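Local coordinates for protein AlyGC (Glaciecola chathamensis, PDB 5GKD) that cleaves alginate as a family 6 polysaccharide lyase, probably by beta-elimination, using a parallel beta-helix domain that carries a calcium site, at residues V251-G256 with Y276-T281; L464-G469 with L483-Q488; F683-G688 with P705-L710. All blocks are in the same frame, centred on the assembly; numbering follows the deposited sequence.

Interaction 1 of 3, residues V251-G256 with Y276-T281; sequences VFFGNG and YLEGLT
Y276 meets V251 and F253 on one face of a parallel strand pair, a worked case of stacked coils in a beta-helix. From CB, on this face, CG lies anti to the backbone N (chi1 179°), sending the ring along it. On the way out, CD1 passes V251 CG1 at 4.1 Å, and CE1 reaches F253 CE1 at 3.9 Å. At the tip, Y276 OH donates to E278 OE1 over 2.8 Å, arriving from above the carboxylate, 51° out of its plane, and L398 N also hydrogen-bonds to the hydroxyl. E278 OE1 also lies at the edge of the F253 ring, 3.8 Å from F253 CE1, while V251 CG1 sits over one face of the same ring, near its rim. A phenylalanine in place of Y276 would probably leave both E278 OE1 and L398 N without this mate and the carboxylate freer to turn. E278 OE2 is held by R392. Along the backbone, F252 N bonds to Y276 O, E278 N to F252 O, G254 N to E278 O and, past the strands, G256 N to a lone pair of G279 O. A side chain on G254 would run into G279 O and L280 CD2, the latter already 3.6 Å from G254 CA. Strand 246-253 also pairs with strand 224-231, where F230 stacks on F252; strand 271-278 continues to 310-317, and L397 lies over V251, F253 and Y276.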
# COMPACT_ATOMS: atom_id res chain seq x y z
N VAL A 251 23.30 -6.10 -34.15
CA VAL A 251 24.47 -5.44 -33.60
C VAL A 251 24.19 -5.03 -32.15
O VAL A 251 23.20 -4.33 -31.88
CB VAL A 251 24.86 -4.20 -34.44
CG1 VAL A 251 25.96 -3.41 -33.75
CG2 VAL A 251 25.28 -4.61 -35.84
N PHE A 252 25.07 -5.43 -31.24
CA PHE A 252 24.94 -5.16 -29.81
C PHE A 252 26.14 -4.34 -29.34
O PHE A 252 27.27 -4.84 -29.30
CB PHE A 252 24.89 -6.46 -29.00
CG PHE A 252 23.72 -7.34 -29.30
CD1 PHE A 252 23.66 -8.09 -30.47
CD2 PHE A 252 22.71 -7.49 -28.38
CE1 PHE A 252 22.59 -8.92 -30.71
CE2 PHE A 252 21.63 -8.31 -28.61
CZ PHE A 252 21.56 -9.03 -29.78
N PHE A 253 25.90 -3.08 -29.00
CA PHE A 253 26.96 -2.21 -28.45
C PHE A 253 26.74 -2.11 -26.96
O PHE A 253 25.98 -1.27 -26.48
CB PHE A 253 26.93 -0.82 -29.09
CG PHE A 253 27.35 -0.80 -30.53
CD1 PHE A 253 28.57 -1.33 -30.91
CD2 PHE A 253 26.55 -0.24 -31.48
CE1 PHE A 253 28.95 -1.31 -32.23
CE2 PHE A 253 26.93 -0.21 -32.80
CZ PHE A 253 28.13 -0.74 -33.17
N GLY A 254 27.42 -2.98 -26.21
CA GLY A 254 27.30 -2.94 -24.75
C GLY A 254 28.05 -1.80 -24.11
O GLY A 254 27.63 -1.29 -23.06
N ASN A 255 29.17 -1.38 -24.70
CA ASN A 255 30.02 -0.31 -24.15
C ASN A 255 30.49 -0.60 -22.73
O ASN A 255 30.79 0.32 -21.98
CB ASN A 255 29.31 1.05 -24.17
CG ASN A 255 29.24 1.65 -25.54
OD1 ASN A 255 29.96 1.23 -26.44
ND2 ASN A 255 28.40 2.66 -25.70
N GLY A 256 30.56 -1.87 -22.33
CA GLY A 256 30.98 -2.18 -20.97
C GLY A 256 29.99 -1.85 -19.87
O GLY A 256 30.34 -1.96 -18.70
N TYR A 276 26.88 -9.20 -34.57
CA TYR A 276 28.05 -8.51 -34.02
C TYR A 276 27.77 -8.10 -32.58
O TYR A 276 26.78 -7.40 -32.32
CB TYR A 276 28.39 -7.29 -34.88
CG TYR A 276 29.58 -6.50 -34.39
CD1 TYR A 276 29.44 -5.52 -33.41
CD2 TYR A 276 30.84 -6.72 -34.92
CE1 TYR A 276 30.52 -4.79 -32.98
CE2 TYR A 276 31.92 -6.01 -34.50
CZ TYR A 276 31.76 -5.04 -33.53
OH TYR A 276 32.85 -4.33 -33.14
N LEU A 277 28.66 -8.49 -31.67
CA LEU A 277 28.48 -8.34 -30.23
C LEU A 277 29.76 -7.75 -29.62
O LEU A 277 30.84 -8.34 -29.76
CB LEU A 277 28.15 -9.69 -29.57
CG LEU A 277 26.87 -10.43 -29.99
CD1 LEU A 277 27.03 -11.20 -31.28
CD2 LEU A 277 26.41 -11.39 -28.90
N GLU A 278 29.63 -6.61 -28.95
CA GLU A 278 30.78 -5.89 -28.44
C GLU A 278 30.50 -5.33 -27.06
O GLU A 278 29.45 -4.73 -26.83
CB GLU A 278 31.19 -4.73 -29.37
CG GLU A 278 32.40 -3.96 -28.87
CD GLU A 278 32.80 -2.82 -29.80
OE1 GLU A 278 32.27 -2.74 -30.93
OE2 GLU A 278 33.64 -1.99 -29.40
N GLY A 279 31.46 -5.51 -26.16
CA GLY A 279 31.46 -4.85 -24.86
C GLY A 279 30.32 -5.26 -23.96
O GLY A 279 29.77 -4.41 -23.25
N LEU A 280 29.95 -6.53 -23.98
CA LEU A 280 28.83 -7.07 -23.22
C LEU A 280 29.34 -7.70 -21.94
O LEU A 280 30.22 -8.57 -21.98
CB LEU A 280 28.07 -8.10 -24.05
CG LEU A 280 27.58 -7.61 -25.40
CD1 LEU A 280 26.85 -8.72 -26.12
CD2 LEU A 280 26.65 -6.43 -25.17
N THR A 281 28.78 -7.29 -20.81
CA THR A 281 29.31 -7.69 -19.52
C THR A 281 28.44 -8.68 -18.78
O THR A 281 28.79 -9.08 -17.68
CB THR A 281 29.51 -6.46 -18.63
OG1 THR A 281 28.23 -5.95 -18.27
CG2 THR A 281 30.25 -5.39 -19.36
O HOH W 1 30.52 -1.81 -27.27

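Interaction 2 of 3, residues L464-G469 with L483-Q488; sequences LVLQAG and LTIRAQ
L464 pairs with I485, V465 with R486 and L466 with A487 in parallel register, one coil above another in the second parallel beta-helix of the chain. The offset of 21 residues between partners is the length of this coil, and the axes of strands 464-466 and 483-487 run at 25° to one another.

The backbone bonds form the continuous ladder of such a fold. L464 N donates to T484 O, R486 N to L464 O, L466 N to R486 O and Q488 N to L466 O, all of them fairly straight. R486 O has a second visitor: V465 CA approaches it at 3.1 Å in a CA-H...O contact, so the carbonyl is gripped by one strong and one weak donor.

Apolar contacts gather on the face of L464, L466, I485 and A487. L466 CD1 rests on I485 CG2 at 3.8 Å, the two side chains crossing obliquely. Both methyls of L464 turn to L483, CD1 meeting L483 CD1 at 4.0 Å and CD2 meeting L483 CD2 at 3.9 Å. Helix 450-457 closes over these leucines through A454 and I455, while V444, A493 and I495 surround L466.

The opposite face is mixed. R486 bends away at its third torsion toward D514, a long and weak ion pair, and H441 touches both V465 and R486. V465 CG1, held anti to the backbone N (chi1 -170°), leans past the end of the strand onto Q488, 3.8 Å from Q488 CA. There the coil is tight: L466 O, which already accepts the N-H of Q488 from 25° outside its carbonyl plane, also lies 3.2 Å from Q488 CB.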
# COMPACT_ATOMS: atom_id res chain seq x y z
N LEU A 464 20.96 22.28 -2.74
CA LEU A 464 20.72 23.16 -1.61
C LEU A 464 21.93 23.10 -0.67
O LEU A 464 22.35 22.02 -0.26
CB LEU A 464 19.44 22.75 -0.87
CG LEU A 464 18.05 23.21 -1.37
CD1 LEU A 464 17.88 23.06 -2.86
CD2 LEU A 464 16.93 22.47 -0.63
N VAL A 465 22.50 24.27 -0.37
CA VAL A 465 23.70 24.39 0.45
C VAL A 465 23.27 25.06 1.76
O VAL A 465 23.03 26.27 1.80
CB VAL A 465 24.80 25.18 -0.25
CG1 VAL A 465 26.10 25.06 0.52
CG2 VAL A 465 24.98 24.67 -1.67
N LEU A 466 23.17 24.27 2.82
CA LEU A 466 22.68 24.77 4.10
C LEU A 466 23.83 25.42 4.86
O LEU A 466 24.88 24.81 5.07
CB LEU A 466 22.07 23.65 4.94
CG LEU A 466 21.21 22.58 4.29
CD1 LEU A 466 20.76 21.55 5.32
CD2 LEU A 466 20.02 23.19 3.59
N GLN A 467 23.62 26.66 5.29
CA GLN A 467 24.60 27.32 6.13
C GLN A 467 24.52 26.73 7.54
O GLN A 467 23.58 26.02 7.89
CB GLN A 467 24.35 28.82 6.14
CG GLN A 467 24.27 29.43 4.74
CD GLN A 467 23.52 30.75 4.72
OE1 GLN A 467 22.69 31.03 5.59
NE2 GLN A 467 23.78 31.57 3.71
N ALA A 468 25.54 27.03 8.34
CA ALA A 468 25.63 26.46 9.68
C ALA A 468 24.44 26.89 10.52
O ALA A 468 23.92 28.00 10.38
CB ALA A 468 26.94 26.90 10.34
N GLY A 469 23.99 26.00 11.40
CA GLY A 469 22.91 26.33 12.30
C GLY A 469 21.92 25.20 12.42
O GLY A 469 22.23 24.05 12.11
N LEU A 483 17.19 16.29 -6.25
CA LEU A 483 17.69 17.34 -5.36
C LEU A 483 18.85 16.82 -4.54
O LEU A 483 18.86 15.66 -4.13
CB LEU A 483 16.57 17.83 -4.43
CG LEU A 483 16.62 19.28 -3.98
CD1 LEU A 483 16.21 20.21 -5.11
CD2 LEU A 483 15.74 19.48 -2.75
N THR A 484 19.82 17.69 -4.28
CA THR A 484 20.91 17.43 -3.35
C THR A 484 20.81 18.41 -2.19
O THR A 484 20.69 19.62 -2.40
CB THR A 484 22.28 17.57 -4.03
OG1 THR A 484 22.41 16.58 -5.06
CG2 THR A 484 23.39 17.36 -3.02
N ILE A 485 20.83 17.89 -0.97
CA ILE A 485 20.88 18.71 0.23
C ILE A 485 22.28 18.58 0.82
O ILE A 485 22.67 17.51 1.31
CB ILE A 485 19.79 18.30 1.23
CG1 ILE A 485 18.41 18.42 0.57
CG2 ILE A 485 19.87 19.15 2.48
CD1 ILE A 485 17.26 18.16 1.47
N ARG A 486 23.06 19.66 0.76
CA ARG A 486 24.47 19.65 1.12
C ARG A 486 24.75 20.67 2.21
O ARG A 486 24.33 21.83 2.10
CB ARG A 486 25.34 19.96 -0.11
CG ARG A 486 26.83 20.06 0.18
CD ARG A 486 27.60 20.40 -1.07
NE ARG A 486 27.41 19.36 -2.08
CZ ARG A 486 27.60 19.54 -3.39
NH1 ARG A 486 28.00 20.72 -3.86
NH2 ARG A 486 27.39 18.52 -4.23
N ALA A 487 25.46 20.25 3.25
CA ALA A 487 25.91 21.20 4.27
C ALA A 487 27.09 22.00 3.74
O ALA A 487 28.01 21.44 3.13
CB ALA A 487 26.31 20.47 5.55
N GLN A 488 27.05 23.28 3.96
CA GLN A 488 28.12 24.14 3.57
C GLN A 488 29.39 23.64 4.24
O GLN A 488 30.41 23.57 3.66
CB GLN A 488 27.78 25.52 4.01
CG GLN A 488 28.92 26.46 3.99
CD GLN A 488 28.87 27.30 2.79
OE1 GLN A 488 28.01 28.12 2.67
NE2 GLN A 488 29.78 27.08 1.90

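Interaction 3 of 3, residues F683-G688 with P705-L710; sequences FELTVG and PVVRDL
E684 and R708 lie side by side and point the same way, their ends joined by a salt bridge in which R708 NH1 donates to E684 OE2 at 2.9 Å. The carboxylate oxygen lies in the guanidinium plane, at its edge, yet the two flat groups are turned 44° apart, and OE2 is used on its anti side. The alignment extends inward, for E684 CG runs 4.0 Å from R708 CD. An extended arginine chain carries the guanidinium this far, while the second carboxylate oxygen, OE1, is fixed by H663 of the preceding coil, so E684 links three successive strands.

On the other face, V707 is shared by two interior side chains: its CG2 meets F683 CD2 at 4.2 Å and its CG1 meets L685 CD1 at 4.1 Å. Behind them F683 is enclosed by N668, M670, T692 and V694.

The pairing is set by the backbone: F683 N to V706 O and R708 N to F683 O are straight bonds, whereas L685 N to R708 O and L710 N to L685 O both stretch to 3.2 Å. Past the strands, a water donates to both T686 O and D709 OD1, the latter also bonded by F711 N. F683 and L685 are buried, whereas V707, on the last strand of this face, remains exposed. Such a hydrogen-bonded ladder, with in-register side chains stacked from coil to coil, is typical of a parallel beta-helix.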
# COMPACT_ATOMS: atom_id res chain seq x y z
N PHE A 683 21.66 -15.38 5.35
CA PHE A 683 21.35 -15.54 3.95
C PHE A 683 20.24 -16.56 3.78
O PHE A 683 20.26 -17.62 4.42
CB PHE A 683 22.59 -15.98 3.15
CG PHE A 683 23.68 -14.96 3.13
CD1 PHE A 683 23.61 -13.89 2.28
CD2 PHE A 683 24.76 -15.07 3.99
CE1 PHE A 683 24.61 -12.93 2.28
CE2 PHE A 683 25.75 -14.12 3.99
CZ PHE A 683 25.68 -13.05 3.13
N GLU A 684 19.26 -16.22 2.96
CA GLU A 684 18.23 -17.13 2.51
C GLU A 684 18.32 -17.14 0.98
O GLU A 684 17.66 -16.36 0.28
CB GLU A 684 16.84 -16.71 3.07
CG GLU A 684 16.78 -16.75 4.61
CD GLU A 684 15.41 -16.45 5.20
OE1 GLU A 684 14.58 -15.81 4.51
OE2 GLU A 684 15.14 -16.84 6.36
N LEU A 685 19.18 -17.97 0.45
CA LEU A 685 19.43 -18.07 -0.96
C LEU A 685 18.33 -18.77 -1.72
O LEU A 685 17.87 -19.78 -1.30
CB LEU A 685 20.76 -18.75 -1.19
CG LEU A 685 21.94 -18.07 -0.55
CD1 LEU A 685 23.14 -18.96 -0.50
CD2 LEU A 685 22.25 -16.72 -1.17
N THR A 686 17.91 -18.21 -2.85
CA THR A 686 16.86 -18.77 -3.68
C THR A 686 17.40 -19.30 -5.01
O THR A 686 18.53 -19.61 -5.11
CB THR A 686 15.76 -17.74 -3.99
OG1 THR A 686 16.30 -16.69 -4.76
CG2 THR A 686 15.17 -17.18 -2.73
N VAL A 687 16.58 -19.35 -6.02
CA VAL A 687 16.98 -19.80 -7.32
C VAL A 687 17.92 -18.82 -8.03
O VAL A 687 18.17 -17.75 -7.58
CB VAL A 687 15.75 -20.01 -8.22
CG1 VAL A 687 14.83 -21.01 -7.60
CG2 VAL A 687 15.00 -18.73 -8.41
N GLY A 688 18.44 -19.25 -9.16
CA GLY A 688 19.31 -18.49 -10.01
C GLY A 688 20.78 -18.39 -9.72
O GLY A 688 21.40 -17.47 -10.12
N PRO A 705 28.07 -16.01 10.13
CA PRO A 705 26.94 -15.90 9.19
C PRO A 705 26.14 -17.19 9.07
O PRO A 705 26.70 -18.29 9.05
CB PRO A 705 27.64 -15.54 7.87
CG PRO A 705 28.84 -14.77 8.31
CD PRO A 705 29.31 -15.45 9.57
N VAL A 706 24.82 -17.06 9.02
CA VAL A 706 23.91 -18.19 8.87
C VAL A 706 23.51 -18.30 7.41
O VAL A 706 23.05 -17.32 6.82
CB VAL A 706 22.66 -18.03 9.75
CG1 VAL A 706 21.68 -19.15 9.46
CG2 VAL A 706 23.03 -17.99 11.22
N VAL A 707 23.66 -19.49 6.83
CA VAL A 707 23.20 -19.75 5.47
C VAL A 707 22.06 -20.76 5.53
O VAL A 707 22.23 -21.89 6.00
CB VAL A 707 24.33 -20.26 4.55
CG1 VAL A 707 23.76 -20.64 3.20
CG2 VAL A 707 25.36 -19.18 4.38
N ARG A 708 20.90 -20.34 5.07
CA ARG A 708 19.74 -21.20 4.86
C ARG A 708 19.57 -21.33 3.35
O ARG A 708 19.29 -20.33 2.67
CB ARG A 708 18.50 -20.62 5.54
CG ARG A 708 18.73 -20.17 6.98
CD ARG A 708 17.56 -19.32 7.53
NE ARG A 708 17.73 -19.03 8.95
CZ ARG A 708 17.10 -18.07 9.62
NH1 ARG A 708 16.24 -17.26 9.01
NH2 ARG A 708 17.34 -17.90 10.91
N ASP A 709 19.74 -22.51 2.80
CA ASP A 709 19.55 -22.66 1.37
C ASP A 709 18.18 -23.21 1.17
O ASP A 709 17.85 -24.26 1.65
CB ASP A 709 20.61 -23.52 0.69
CG ASP A 709 20.68 -23.27 -0.83
OD1 ASP A 709 19.64 -23.25 -1.48
OD2 ASP A 709 21.76 -23.14 -1.40
N LEU A 710 17.36 -22.44 0.48
CA LEU A 710 16.00 -22.84 0.26
C LEU A 710 15.87 -23.71 -0.93
O LEU A 710 14.80 -24.13 -1.26
CB LEU A 710 15.11 -21.61 0.09
CG LEU A 710 14.99 -20.68 1.29
CD1 LEU A 710 13.96 -19.62 1.04
CD2 LEU A 710 14.78 -21.38 2.63
O HOH W 2 19.94 -21.60 -3.86

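Overall arrangement
Three samples of one principle, parallel strands of successive coils hydrogen-bonded to each other, come from two beta-helices in one chain. Interaction 1 belongs to the first, which carries the calcium ion bound by N180, E183, E212 and E214 and the carbonate pocket of E214, R240, R264 and Y303; R264 stands on the chain between residues 251-256 and 276-281. Interactions 2 and 3 lie toward the two ends of the second beta-helix, their centres 42 Å apart. Interaction 3 comes closest to interaction 1, nearest atoms about 13 Å apart, while interaction 2 stays about 24 Å from it by the same measure. None of the three touches another.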